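Local coordinates for protein immunomodulatory active chitinase (Trichuris suis, PDB 6G9C) that probably binds and hydrolyses chitin as a family 18 glycosidase, and displays immunomodulatory properties in inflammatory lung disease, at residues 333-336 against 341-344; 36-41 against 214-219; 192-197 against 252-257; 54-59 against 373-378; 74-79 against 120-125. All coordinates share one frame; numbering follows the deposited sequence.

Contact 1 of 5, residues 333-336 against 341-344; sequences PYLV and WFSY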
# COMPACT_ATOMS: atom_id res chain seq x y z
N PRO A 333 23.09 -28.39 14.97
CA PRO A 333 24.05 -29.17 14.19
C PRO A 333 25.34 -28.42 13.97
O PRO A 333 25.39 -27.19 14.09
CB PRO A 333 23.32 -29.38 12.86
CG PRO A 333 22.60 -28.08 12.71
CD PRO A 333 22.15 -27.67 14.09
N TYR A 334 26.41 -29.14 13.67
CA TYR A 334 27.59 -28.50 13.13
C TYR A 334 28.05 -29.28 11.90
O TYR A 334 27.64 -30.42 11.67
CB TYR A 334 28.70 -28.35 14.18
CG TYR A 334 29.33 -29.61 14.76
CD1 TYR A 334 30.47 -30.16 14.19
CD2 TYR A 334 28.83 -30.18 15.92
CE1 TYR A 334 31.08 -31.28 14.74
CE2 TYR A 334 29.44 -31.29 16.50
CZ TYR A 334 30.56 -31.84 15.89
OH TYR A 334 31.15 -32.94 16.45
N LEU A 335 28.87 -28.61 11.09
CA LEU A 335 29.30 -29.11 9.80
C LEU A 335 30.82 -29.14 9.76
O LEU A 335 31.47 -28.17 10.18
CB LEU A 335 28.76 -28.22 8.67
CG LEU A 335 28.86 -28.83 7.27
CD1 LEU A 335 27.68 -29.75 7.07
CD2 LEU A 335 28.87 -27.76 6.20
N VAL A 336 31.37 -30.24 9.28
CA VAL A 336 32.82 -30.38 9.11
C VAL A 336 33.10 -30.75 7.67
O VAL A 336 32.50 -31.69 7.13
CB VAL A 336 33.40 -31.44 10.06
CG1 VAL A 336 34.92 -31.42 9.99
CG2 VAL A 336 32.91 -31.22 11.49
N TRP A 341 34.93 -25.86 9.78
CA TRP A 341 34.02 -26.28 10.84
C TRP A 341 33.00 -25.17 11.05
O TRP A 341 33.38 -24.02 11.29
CB TRP A 341 34.80 -26.55 12.13
CG TRP A 341 34.09 -27.29 13.19
CD1 TRP A 341 34.30 -28.59 13.55
CD2 TRP A 341 33.11 -26.77 14.11
NE1 TRP A 341 33.49 -28.93 14.61
CE2 TRP A 341 32.75 -27.83 14.97
CE3 TRP A 341 32.50 -25.52 14.27
CZ2 TRP A 341 31.81 -27.67 15.99
CZ3 TRP A 341 31.55 -25.37 15.28
CH2 TRP A 341 31.22 -26.45 16.13
N PHE A 342 31.71 -25.50 10.99
CA PHE A 342 30.67 -24.49 11.11
C PHE A 342 29.63 -24.93 12.13
O PHE A 342 29.16 -26.07 12.08
CB PHE A 342 29.95 -24.22 9.79
CG PHE A 342 30.86 -23.87 8.65
CD1 PHE A 342 31.38 -24.87 7.82
CD2 PHE A 342 31.13 -22.54 8.34
CE1 PHE A 342 32.20 -24.55 6.76
CE2 PHE A 342 31.95 -22.22 7.26
CZ PHE A 342 32.48 -23.21 6.48
N SER A 343 29.24 -24.03 13.01
CA SER A 343 28.03 -24.20 13.79
C SER A 343 26.90 -23.47 13.08
O SER A 343 27.07 -22.32 12.66
CB SER A 343 28.23 -23.64 15.20
OG SER A 343 26.98 -23.37 15.81
N TYR A 344 25.76 -24.11 12.91
CA TYR A 344 24.70 -23.48 12.14
C TYR A 344 23.35 -23.92 12.70
O TYR A 344 23.29 -24.60 13.72
CB TYR A 344 24.82 -23.81 10.63
CG TYR A 344 24.57 -25.26 10.25
CD1 TYR A 344 25.50 -26.26 10.54
CD2 TYR A 344 23.41 -25.62 9.56
CE1 TYR A 344 25.28 -27.58 10.17
CE2 TYR A 344 23.17 -26.95 9.19
CZ TYR A 344 24.11 -27.92 9.51
OH TYR A 344 23.88 -29.23 9.13
O HOH W 1 26.08 -25.69 16.32
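The ring of Tyr334 lies against the indole of Trp341, an offset pair with planes 21° apart and centroids 4.7 Å apart, slid so far that the six-membered rings barely overlap. Tyr334 CD1 rests 3.4 Å from Trp341 CZ2, and Tyr334 CB covers the face of the six-membered ring near its rim. The Trp341 torsion, CG anti to the backbone N (chi1 -166°), brings the indole back toward the neighbouring strand, where its CD1 also meets Val336 CG2 at 3.6 Å. Beyond this cluster Pro333 lies over the face of the Tyr344 ring, a CH-pi contact with Pro333 CG 3.6 Å from the centroid, and on the sheet face opposite Tyr334, Leu335 CD2 comes to 4.2 Å of Phe342 CD1.

The backbones form an antiparallel hairpin. Leu335 and Phe342 are its hydrogen-bonded pair, Leu335 N to Phe342 O at 2.7 Å and Phe342 N to Leu335 O at 2.8 Å, whereas Tyr344 N reaches Pro333 O only weakly. A water joins Pro333 O to Ser343 OG. Strands 323-327 and 268-281 extend the hairpin on its outer sides, and helix 311-319 packs on Leu335 and Tyr344. Such an alpha-plus-beta insertion in the barrel is consistent with chitotriosidase-like family 18 enzymes.

All eight residues are buried. Trp341 NE1 donates to Thr287 O, and Ser343 OG accepts from Asn233 N. The chemistry implies an aromatic and aliphatic contact in which the two Leu335-Phe342 backbone bonds set the register, while the indole N-H and the serine hydroxyl are tied to neighbouring loops.

Contact 2 of 5, residues 36-41 against 214-219; sequences GCYFTN and FVNLMC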
# COMPACT_ATOMS: atom_id res chain seq x y z
N GLY A 36 8.51 -12.58 13.18
CA GLY A 36 9.23 -11.51 12.49
C GLY A 36 10.36 -11.98 11.59
O GLY A 36 10.90 -13.07 11.79
N CYS A 37 10.73 -11.17 10.60
CA CYS A 37 11.79 -11.50 9.66
C CYS A 37 12.56 -10.25 9.30
O CYS A 37 11.95 -9.24 8.94
CB CYS A 37 11.23 -12.09 8.35
SG CYS A 37 10.21 -13.55 8.57
N TYR A 38 13.89 -10.33 9.31
CA TYR A 38 14.71 -9.22 8.84
C TYR A 38 15.02 -9.36 7.35
O TYR A 38 15.53 -10.39 6.90
CB TYR A 38 16.01 -9.13 9.63
CG TYR A 38 15.84 -8.42 10.96
CD1 TYR A 38 15.33 -9.10 12.06
CD2 TYR A 38 16.15 -7.07 11.10
CE1 TYR A 38 15.15 -8.45 13.29
CE2 TYR A 38 15.98 -6.42 12.33
CZ TYR A 38 15.47 -7.12 13.41
OH TYR A 38 15.28 -6.51 14.65
N PHE A 39 14.69 -8.31 6.61
CA PHE A 39 15.19 -8.06 5.26
C PHE A 39 16.46 -7.23 5.35
O PHE A 39 16.56 -6.34 6.21
CB PHE A 39 14.11 -7.32 4.46
CG PHE A 39 14.53 -6.90 3.08
CD1 PHE A 39 15.18 -5.70 2.86
CD2 PHE A 39 14.26 -7.73 1.99
CE1 PHE A 39 15.56 -5.32 1.59
CE2 PHE A 39 14.64 -7.36 0.71
CZ PHE A 39 15.29 -6.17 0.51
N THR A 40 17.44 -7.50 4.48
CA THR A 40 18.69 -6.74 4.48
C THR A 40 18.94 -6.12 3.11
O THR A 40 18.86 -6.80 2.08
CB THR A 40 19.91 -7.60 4.89
OG1 THR A 40 20.18 -8.59 3.88
CG2 THR A 40 19.68 -8.28 6.24
N ASN A 41 19.28 -4.82 3.10
CA ASN A 41 19.38 -4.10 1.83
C ASN A 41 20.75 -4.27 1.15
O ASN A 41 21.02 -3.60 0.14
CB ASN A 41 19.03 -2.61 2.01
CG ASN A 41 19.92 -1.89 3.01
OD1 ASN A 41 20.88 -2.46 3.52
ND2 ASN A 41 19.60 -0.62 3.29
N PHE A 214 7.65 -4.71 21.68
CA PHE A 214 8.32 -5.95 22.08
C PHE A 214 9.80 -5.79 21.80
O PHE A 214 10.22 -4.79 21.20
CB PHE A 214 7.72 -7.19 21.39
CG PHE A 214 7.62 -7.11 19.87
CD1 PHE A 214 8.74 -7.30 19.07
CD2 PHE A 214 6.39 -6.92 19.26
CE1 PHE A 214 8.64 -7.27 17.67
CE2 PHE A 214 6.29 -6.89 17.86
CZ PHE A 214 7.42 -7.07 17.06
N VAL A 215 10.61 -6.76 22.24
CA VAL A 215 12.04 -6.75 21.99
C VAL A 215 12.43 -8.01 21.22
O VAL A 215 11.97 -9.11 21.53
CB VAL A 215 12.88 -6.62 23.28
CG1 VAL A 215 12.65 -5.23 23.90
CG2 VAL A 215 12.59 -7.74 24.29
N ASN A 216 13.27 -7.82 20.21
CA ASN A 216 13.85 -8.91 19.42
C ASN A 216 15.13 -9.34 20.12
O ASN A 216 16.17 -8.67 20.01
CB ASN A 216 14.10 -8.43 17.99
CG ASN A 216 12.81 -8.33 17.17
OD1 ASN A 216 11.80 -8.92 17.52
ND2 ASN A 216 12.86 -7.58 16.06
N LEU A 217 15.05 -10.42 20.88
CA LEU A 217 16.21 -10.93 21.62
C LEU A 217 17.24 -11.52 20.67
O LEU A 217 16.94 -12.47 19.93
CB LEU A 217 15.76 -11.98 22.64
CG LEU A 217 16.90 -12.60 23.45
CD1 LEU A 217 17.56 -11.56 24.37
CD2 LEU A 217 16.38 -13.78 24.24
N MET A 218 18.45 -10.97 20.68
CA MET A 218 19.51 -11.40 19.78
C MET A 218 20.30 -12.55 20.40
O MET A 218 21.50 -12.45 20.66
CB MET A 218 20.43 -10.23 19.44
CG MET A 218 19.73 -9.15 18.61
SD MET A 218 20.74 -7.66 18.43
CE MET A 218 22.06 -8.25 17.37
N CYS A 219 19.60 -13.67 20.61
CA CYS A 219 20.20 -14.84 21.26
C CYS A 219 20.89 -15.68 20.19
O CYS A 219 20.48 -16.79 19.83
CB CYS A 219 19.14 -15.62 22.03
SG CYS A 219 17.59 -15.82 21.13
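Tyr38 OH is held by two groups: Asn216 ND2 donates to it at 3.0 Å with an N-H...O angle of 159°, and Asp149 OD2 is its other hydrogen-bond partner. The phenol oxygen sits close to the amide plane of Asn216, only 11° out of it, so the N-H is used nearly in plane. The two side chains approach from opposite directions, and the amide and the ring are turned 72° against each other; Asn216 ND2 also comes 3.7 Å from Tyr38 CZ and, at the same distance, Tyr38 CE1.

Strand 34-40 is the first and strand 214-218 the sixth of the eight parallel strands of the TIM barrel. They are not neighbours in it, and the bond spans the barrel interior. Asp149 lies on strand 147-151 and belongs to the DxxDxDxE signature of the glycosyl hydrolase 18 family, so this polar link adjoins the family's active-site motif. Phe66 stacks on the Tyr38 ring and also touches Asn216, while Trp368 meets the same ring. A bound 1,2-ethanediol lies about 4 Å from the Tyr38 side chain; it probably comes from the crystallisation liquor, though such molecules often mark pockets.

Contact 3 of 5, residues 192-197 against 252-257; sequences VSANPK and EQSSKY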
# COMPACT_ATOMS: atom_id res chain seq x y z
N VAL A 192 17.84 -6.40 21.00
CA VAL A 192 18.50 -6.20 22.28
C VAL A 192 19.49 -7.33 22.54
O VAL A 192 19.38 -8.44 22.00
CB VAL A 192 17.49 -6.10 23.44
CG1 VAL A 192 16.52 -4.93 23.23
CG2 VAL A 192 16.73 -7.42 23.61
N SER A 193 20.47 -7.04 23.40
CA SER A 193 21.54 -7.98 23.70
C SER A 193 21.01 -9.19 24.46
O SER A 193 20.10 -9.09 25.29
CB SER A 193 22.63 -7.30 24.54
OG SER A 193 23.60 -8.24 24.98
N ALA A 194 21.61 -10.35 24.18
CA ALA A 194 21.35 -11.56 24.95
C ALA A 194 22.42 -11.83 26.00
O ALA A 194 22.36 -12.87 26.67
CB ALA A 194 21.23 -12.77 24.01
N ASN A 195 23.40 -10.94 26.16
CA ASN A 195 24.47 -11.11 27.14
C ASN A 195 24.01 -10.51 28.46
O ASN A 195 23.81 -9.29 28.54
CB ASN A 195 25.75 -10.43 26.65
CG ASN A 195 26.94 -10.58 27.61
OD1 ASN A 195 26.79 -10.60 28.84
ND2 ASN A 195 28.14 -10.65 27.05
N PRO A 196 23.83 -11.31 29.51
CA PRO A 196 23.27 -10.78 30.77
C PRO A 196 24.06 -9.62 31.37
O PRO A 196 23.45 -8.74 32.00
CB PRO A 196 23.29 -12.00 31.70
CG PRO A 196 23.19 -13.17 30.77
CD PRO A 196 23.97 -12.78 29.54
N LYS A 197 25.39 -9.60 31.22
CA LYS A 197 26.17 -8.46 31.70
C LYS A 197 25.84 -7.20 30.91
O LYS A 197 25.75 -6.11 31.48
CB LYS A 197 27.66 -8.76 31.60
CG LYS A 197 28.10 -10.07 32.23
CD LYS A 197 28.48 -9.87 33.69
CE LYS A 197 29.69 -10.73 34.06
NZ LYS A 197 29.46 -12.19 33.85
N GLU A 252 17.79 -20.48 26.11
CA GLU A 252 16.97 -20.72 27.29
C GLU A 252 17.27 -19.73 28.40
O GLU A 252 16.36 -19.15 29.00
CB GLU A 252 17.17 -22.16 27.79
CG GLU A 252 16.31 -22.50 29.00
CD GLU A 252 16.75 -23.78 29.69
OE1 GLU A 252 17.89 -23.83 30.20
OE2 GLU A 252 15.94 -24.74 29.71
N GLN A 253 18.56 -19.53 28.71
CA GLN A 253 18.93 -18.72 29.87
C GLN A 253 18.89 -17.22 29.57
O GLN A 253 18.50 -16.43 30.44
CB GLN A 253 20.31 -19.13 30.37
CG GLN A 253 20.35 -20.54 30.96
CD GLN A 253 19.46 -20.67 32.18
OE1 GLN A 253 19.47 -19.81 33.05
NE2 GLN A 253 18.68 -21.74 32.24
N SER A 254 19.32 -16.82 28.37
CA SER A 254 19.31 -15.40 28.02
C SER A 254 17.88 -14.86 27.97
O SER A 254 17.62 -13.75 28.45
CB SER A 254 20.02 -15.18 26.68
OG SER A 254 19.30 -15.75 25.58
N SER A 255 16.94 -15.63 27.42
CA SER A 255 15.54 -15.22 27.45
C SER A 255 14.99 -15.23 28.87
O SER A 255 14.29 -14.29 29.28
CB SER A 255 14.71 -16.13 26.53
OG SER A 255 14.67 -17.45 27.04
N LYS A 256 15.31 -16.27 29.65
CA LYS A 256 14.89 -16.30 31.04
C LYS A 256 15.43 -15.11 31.81
O LYS A 256 14.76 -14.61 32.72
CB LYS A 256 15.33 -17.61 31.70
CG LYS A 256 15.01 -17.71 33.18
CD LYS A 256 15.43 -19.07 33.74
CE LYS A 256 14.78 -19.35 35.09
NZ LYS A 256 15.23 -18.39 36.13
N TYR A 257 16.63 -14.64 31.45
CA TYR A 257 17.19 -13.50 32.17
C TYR A 257 16.38 -12.23 31.91
O TYR A 257 16.08 -11.48 32.85
CB TYR A 257 18.66 -13.28 31.78
CG TYR A 257 19.34 -12.29 32.70
CD1 TYR A 257 19.69 -12.65 33.99
CD2 TYR A 257 19.60 -10.98 32.29
CE1 TYR A 257 20.30 -11.74 34.85
CE2 TYR A 257 20.21 -10.07 33.14
CZ TYR A 257 20.55 -10.46 34.41
OH TYR A 257 21.16 -9.57 35.26
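Pro196 CB sits almost exactly over the centre of the Tyr257 ring, a CH-pi contact in which a proline opening one helix lies over the flat face of an aromatic on another. The carbon is 3.9 Å from the ring centroid and only 11° off its normal. Tyr257 CG is anti to the backbone N (chi1 -169°), which swings the phenol outward from its helix toward Pro196; the same ring carries CE2 to 3.7 Å from Pro196 O, and its hydroxyl goes on to hydrogen-bond Asp200.

One turn back along helix 251-261, Ser254 faces the other residue of the contact. Ser254 CB approaches Ala194 O at 3.3 Å and Ala194 CB at 3.8 Å, while its hydroxyl is bonded to Asn250 O, just before its own helix. In the TIM barrel, the segment at 192-197 is the link that leaves the fifth strand, 187-193, and enters helix 196-202; helix 251-261 comes later, after the sixth strand. The link is shaped by an ST turn, with Asn195 N bonded to Ser193 OG, and by an N-cap: Asn195 OD1 accepts from Lys197 N at 2.9 Å. Ser193 O in turn receives Trp258 NE1, a further tie between this link and helix 251-261.

Contact 4 of 5, residues 54-59 against 373-378; sequences PEHYQA and DDFLGS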
# COMPACT_ATOMS: atom_id res chain seq x y z
N PRO A 54 13.07 -8.13 -3.05
CA PRO A 54 11.83 -8.08 -2.25
C PRO A 54 10.73 -9.00 -2.76
O PRO A 54 9.99 -9.57 -1.95
CB PRO A 54 11.40 -6.60 -2.38
CG PRO A 54 12.69 -5.87 -2.58
CD PRO A 54 13.52 -6.79 -3.46
N GLU A 55 10.63 -9.21 -4.08
CA GLU A 55 9.60 -10.10 -4.60
C GLU A 55 9.88 -11.56 -4.28
O GLU A 55 9.02 -12.40 -4.55
CB GLU A 55 9.46 -9.91 -6.11
CG GLU A 55 10.74 -10.11 -6.90
CD GLU A 55 11.55 -8.82 -7.06
OE1 GLU A 55 11.32 -7.86 -6.28
OE2 GLU A 55 12.40 -8.78 -7.98
N HIS A 56 11.05 -11.88 -3.73
CA HIS A 56 11.32 -13.23 -3.26
C HIS A 56 10.62 -13.54 -1.95
O HIS A 56 10.57 -14.72 -1.56
CB HIS A 56 12.83 -13.45 -3.13
CG HIS A 56 13.54 -13.58 -4.45
ND1 HIS A 56 14.76 -12.99 -4.70
CD2 HIS A 56 13.18 -14.22 -5.59
CE1 HIS A 56 15.14 -13.28 -5.94
NE2 HIS A 56 14.19 -14.01 -6.50
N TYR A 57 10.10 -12.53 -1.24
CA TYR A 57 9.34 -12.78 -0.03
C TYR A 57 8.11 -13.63 -0.36
O TYR A 57 7.57 -13.56 -1.47
CB TYR A 57 8.90 -11.45 0.63
CG TYR A 57 8.01 -11.66 1.84
CD1 TYR A 57 8.56 -12.06 3.06
CD2 TYR A 57 6.63 -11.51 1.75
CE1 TYR A 57 7.76 -12.28 4.17
CE2 TYR A 57 5.81 -11.72 2.87
CZ TYR A 57 6.39 -12.12 4.06
OH TYR A 57 5.60 -12.35 5.17
N GLN A 58 7.70 -14.46 0.58
CA GLN A 58 6.57 -15.37 0.38
C GLN A 58 5.46 -15.01 1.36
O GLN A 58 5.70 -14.92 2.56
CB GLN A 58 7.02 -16.82 0.58
CG GLN A 58 5.89 -17.85 0.58
CD GLN A 58 6.43 -19.28 0.53
OE1 GLN A 58 7.02 -19.70 -0.46
NE2 GLN A 58 6.27 -20.00 1.63
N ALA A 59 4.25 -14.80 0.83
CA ALA A 59 3.12 -14.36 1.65
C ALA A 59 2.94 -15.26 2.87
O ALA A 59 3.05 -16.49 2.78
CB ALA A 59 1.84 -14.35 0.81
N ASP A 373 18.14 -18.15 4.25
CA ASP A 373 17.41 -19.39 4.05
C ASP A 373 17.52 -19.81 2.59
O ASP A 373 17.94 -19.04 1.72
CB ASP A 373 15.95 -19.18 4.45
CG ASP A 373 15.20 -20.46 4.81
OD1 ASP A 373 15.72 -21.59 4.65
OD2 ASP A 373 14.04 -20.31 5.25
N ASP A 374 17.11 -21.04 2.31
CA ASP A 374 16.99 -21.51 0.92
C ASP A 374 15.72 -20.90 0.33
O ASP A 374 14.69 -21.56 0.18
CB ASP A 374 16.98 -23.04 0.88
CG ASP A 374 17.24 -23.61 -0.53
OD1 ASP A 374 17.84 -22.93 -1.39
OD2 ASP A 374 16.86 -24.79 -0.76
N PHE A 375 15.79 -19.60 0.02
CA PHE A 375 14.56 -18.88 -0.33
C PHE A 375 14.06 -19.18 -1.73
O PHE A 375 12.88 -18.95 -2.02
CB PHE A 375 14.75 -17.36 -0.15
CG PHE A 375 15.87 -16.78 -0.95
CD1 PHE A 375 17.16 -16.73 -0.43
CD2 PHE A 375 15.64 -16.27 -2.23
CE1 PHE A 375 18.20 -16.20 -1.16
CE2 PHE A 375 16.68 -15.73 -2.97
CZ PHE A 375 17.96 -15.69 -2.43
N LEU A 376 14.91 -19.71 -2.62
CA LEU A 376 14.43 -20.19 -3.91
C LEU A 376 14.13 -21.68 -3.90
O LEU A 376 13.60 -22.19 -4.89
CB LEU A 376 15.46 -19.92 -5.02
CG LEU A 376 15.91 -18.48 -5.28
CD1 LEU A 376 16.87 -18.45 -6.47
CD2 LEU A 376 14.73 -17.52 -5.50
N GLY A 377 14.44 -22.38 -2.81
CA GLY A 377 14.37 -23.83 -2.83
C GLY A 377 15.31 -24.50 -3.81
O GLY A 377 15.05 -25.63 -4.24
N SER A 378 16.41 -23.84 -4.18
CA SER A 378 17.28 -24.32 -5.26
C SER A 378 18.59 -24.94 -4.76
O SER A 378 19.30 -25.56 -5.57
CB SER A 378 17.62 -23.18 -6.22
OG SER A 378 18.49 -22.24 -5.60
O HOH W 2 11.35 -16.88 -3.03
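With CG beside the backbone N (chi1 -73°), His56 turns its imidazole toward Phe375 and Leu376, while Phe375 adopts the crowded position, CG between the backbone N and the carbonyl carbon (chi1 58°), which points its ring at the imidazole. One face of the imidazole receives both partners. Phe375 CE2 stands 3.8 Å from His56 ND1, and Leu376 CD2 lies 3.6 Å from His56 CD2, where it makes a CH-pi contact over the same face. The two rings are neither stacked nor edge-to-face: their planes meet at 45° and their centroids are 5.3 Å apart.

A water bridges the two backbones, donating to His56 O at 2.7 Å and to Phe375 O at 2.8 Å. His56 O also has Tyr388 OH as a partner, so that carbonyl is held by two groups.

In the TIM barrel, 54-59 belongs to the connection after the first strand, 34-40, and 373-378 to the chain that follows the last strand, 364-368. These strands are neighbours, and the contact joins the loop after the first strand to the chain leaving the last, where the barrel closes. Each side is fixed locally. His56 ND1 accepts from Asn53 N, which fixes the rotation of the imidazole, and Tyr57 N bonds Pro54 O in a short 3-10 turn. On the other side Gly377 N bonds Asp374 O, and Asp374 OD2 binds the N of Cys380, whose disulfide with Cys315 ties this chain to helix 311-319. Tyr52 meets the Phe375 ring edge-to-face, and Tyr388 packs on the same phenylalanine.

Contact 5 of 5, residues 74-79 against 120-125; sequences DDFTVD and KKMAAT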
# COMPACT_ATOMS: atom_id res chain seq x y z
N ASP A 74 25.76 11.93 10.82
CA ASP A 74 26.51 12.54 11.91
C ASP A 74 25.72 13.63 12.61
O ASP A 74 25.90 13.85 13.82
CB ASP A 74 27.83 13.11 11.39
CG ASP A 74 28.77 12.03 10.92
OD1 ASP A 74 28.47 10.84 11.15
OD2 ASP A 74 29.80 12.36 10.31
N ASP A 75 24.84 14.33 11.89
CA ASP A 75 24.07 15.42 12.47
C ASP A 75 22.78 14.93 13.12
O ASP A 75 21.95 15.77 13.52
CB ASP A 75 23.76 16.49 11.42
CG ASP A 75 22.86 16.00 10.30
OD1 ASP A 75 22.41 14.83 10.32
OD2 ASP A 75 22.60 16.80 9.37
N PHE A 76 22.58 13.62 13.20
CA PHE A 76 21.48 12.92 13.87
C PHE A 76 20.22 12.83 13.02
O PHE A 76 19.17 12.42 13.54
CB PHE A 76 21.13 13.55 15.23
CG PHE A 76 22.33 13.83 16.10
CD1 PHE A 76 23.35 12.89 16.23
CD2 PHE A 76 22.45 15.03 16.78
CE1 PHE A 76 24.45 13.14 17.02
CE2 PHE A 76 23.55 15.29 17.58
CZ PHE A 76 24.56 14.34 17.69
N THR A 77 20.27 13.20 11.74
CA THR A 77 19.13 13.01 10.86
C THR A 77 19.16 11.61 10.24
O THR A 77 20.19 10.93 10.21
CB THR A 77 19.09 14.08 9.77
OG1 THR A 77 20.28 13.99 8.97
CG2 THR A 77 18.99 15.48 10.38
N VAL A 78 18.00 11.16 9.75
CA VAL A 78 17.81 9.82 9.21
C VAL A 78 17.73 9.88 7.69
O VAL A 78 17.13 10.81 7.14
CB VAL A 78 16.56 9.15 9.80
CG1 VAL A 78 16.34 7.76 9.17
CG2 VAL A 78 16.69 9.02 11.30
N ASP A 79 18.29 8.87 7.03
CA ASP A 79 18.26 8.80 5.57
C ASP A 79 18.45 7.36 5.13
O ASP A 79 18.81 6.47 5.91
CB ASP A 79 19.32 9.70 4.94
CG ASP A 79 18.92 10.20 3.57
OD1 ASP A 79 17.87 9.75 3.05
OD2 ASP A 79 19.64 11.06 3.02
N LYS A 120 25.57 7.26 20.78
CA LYS A 120 25.95 7.80 22.08
C LYS A 120 25.79 9.31 22.13
O LYS A 120 25.29 9.86 23.12
CB LYS A 120 27.41 7.43 22.40
CG LYS A 120 27.61 6.00 22.87
CD LYS A 120 29.09 5.73 23.13
CE LYS A 120 29.29 4.38 23.82
NZ LYS A 120 28.95 4.42 25.27
N LYS A 121 26.23 10.01 21.08
CA LYS A 121 26.09 11.46 21.03
C LYS A 121 24.63 11.86 20.86
O LYS A 121 24.15 12.77 21.55
CB LYS A 121 26.93 12.03 19.89
CG LYS A 121 28.44 11.87 20.06
CD LYS A 121 29.20 12.61 18.97
CE LYS A 121 30.65 12.18 18.93
NZ LYS A 121 31.51 13.16 18.19
N MET A 122 23.91 11.18 19.96
CA MET A 122 22.52 11.54 19.68
C MET A 122 21.65 11.44 20.93
O MET A 122 20.78 12.28 21.16
CB MET A 122 21.97 10.64 18.57
CG MET A 122 20.52 10.91 18.21
SD MET A 122 19.36 9.95 19.19
CE MET A 122 19.44 8.38 18.28
N ALA A 123 21.85 10.40 21.73
CA ALA A 123 21.01 10.18 22.90
C ALA A 123 21.39 11.05 24.09
O ALA A 123 20.66 11.07 25.08
CB ALA A 123 21.08 8.70 23.31
N ALA A 124 22.50 11.80 24.00
CA ALA A 124 23.08 12.44 25.18
C ALA A 124 22.22 13.56 25.76
O ALA A 124 22.33 13.87 26.95
CB ALA A 124 24.47 12.99 24.85
N THR A 125 21.40 14.22 24.94
CA THR A 125 20.60 15.35 25.41
C THR A 125 19.22 15.32 24.76
O THR A 125 19.04 14.76 23.67
CB THR A 125 21.25 16.71 25.09
OG1 THR A 125 21.31 16.88 23.67
CG2 THR A 125 22.66 16.79 25.67
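The Phe76 ring rests on Lys121 and Met122 of helix 117-122, with one face turned to the backbone of Met122. Met122 CA lies over that face, 3.9 Å from the centroid and shifted toward the rim, and Met122 CB comes to 3.5 Å of Phe76 CD1. Lys121 touches through its first carbon: Lys121 CB is 4.0 Å from Phe76 CE1, and the remainder of the extended chain leads away from the ring. Phe76 and Met122 run alongside one another, pointing opposite ways. Met122 has CG anti to the backbone N (chi1 179°) and then bends at its next two torsions, which carries its end away from the ring and leaves CB and CG alongside.

Phe76 is the middle residue of an Asx turn, and its backbone has a positive phi of 83°. Asp75 OD1 closes the turn by accepting from Thr77 N at 3.0 Å, and it also accepts from Thr77 OG1 at 2.7 Å. A single carboxylate oxygen thus takes two bonds, the hydroxyl on its syn side and the amide from above the carboxylate plane. Thr77 OG1 is also bonded to Asn73 ND2.

On the other side the chain passes from helix 117-122 to the next helix through Thr125, the N-cap of helix 126-142, whose OG1 accepts from Asn128 N. Helix 126-142 forms the common floor: Asn128 touches Phe76, Phe132 touches both Val78 and Met122, and Val78 N donates to Ser135 OG. Strand 78-79 runs antiparallel to the second barrel strand, 64-72, and Met122 also reaches Leu166 of helix 160-181.

Overall arrangement
The five contacts sample different layers of one TIM-barrel chitinase. Contact 2 lies in the barrel interior, its centre about 4 Å from that of the chain, and is the one whose tyrosine is bonded to an aspartate of the family signature. Contacts 2 and 3 touch directly, Asn216 O lying 3.0 Å from Val192 N between neighbouring strands, and their segments alternate along the chain. Contact 4 meets contact 2 where Pro54 CG packs on Phe39 CZ at 4.0 Å. Contacts 1 and 5 lie on opposite sides of the centre, their own centres about 40 Å apart; contact 1 sits in the insertion, and contact 5 at the periphery, between the turn before strand 78-79 and helix 117-122.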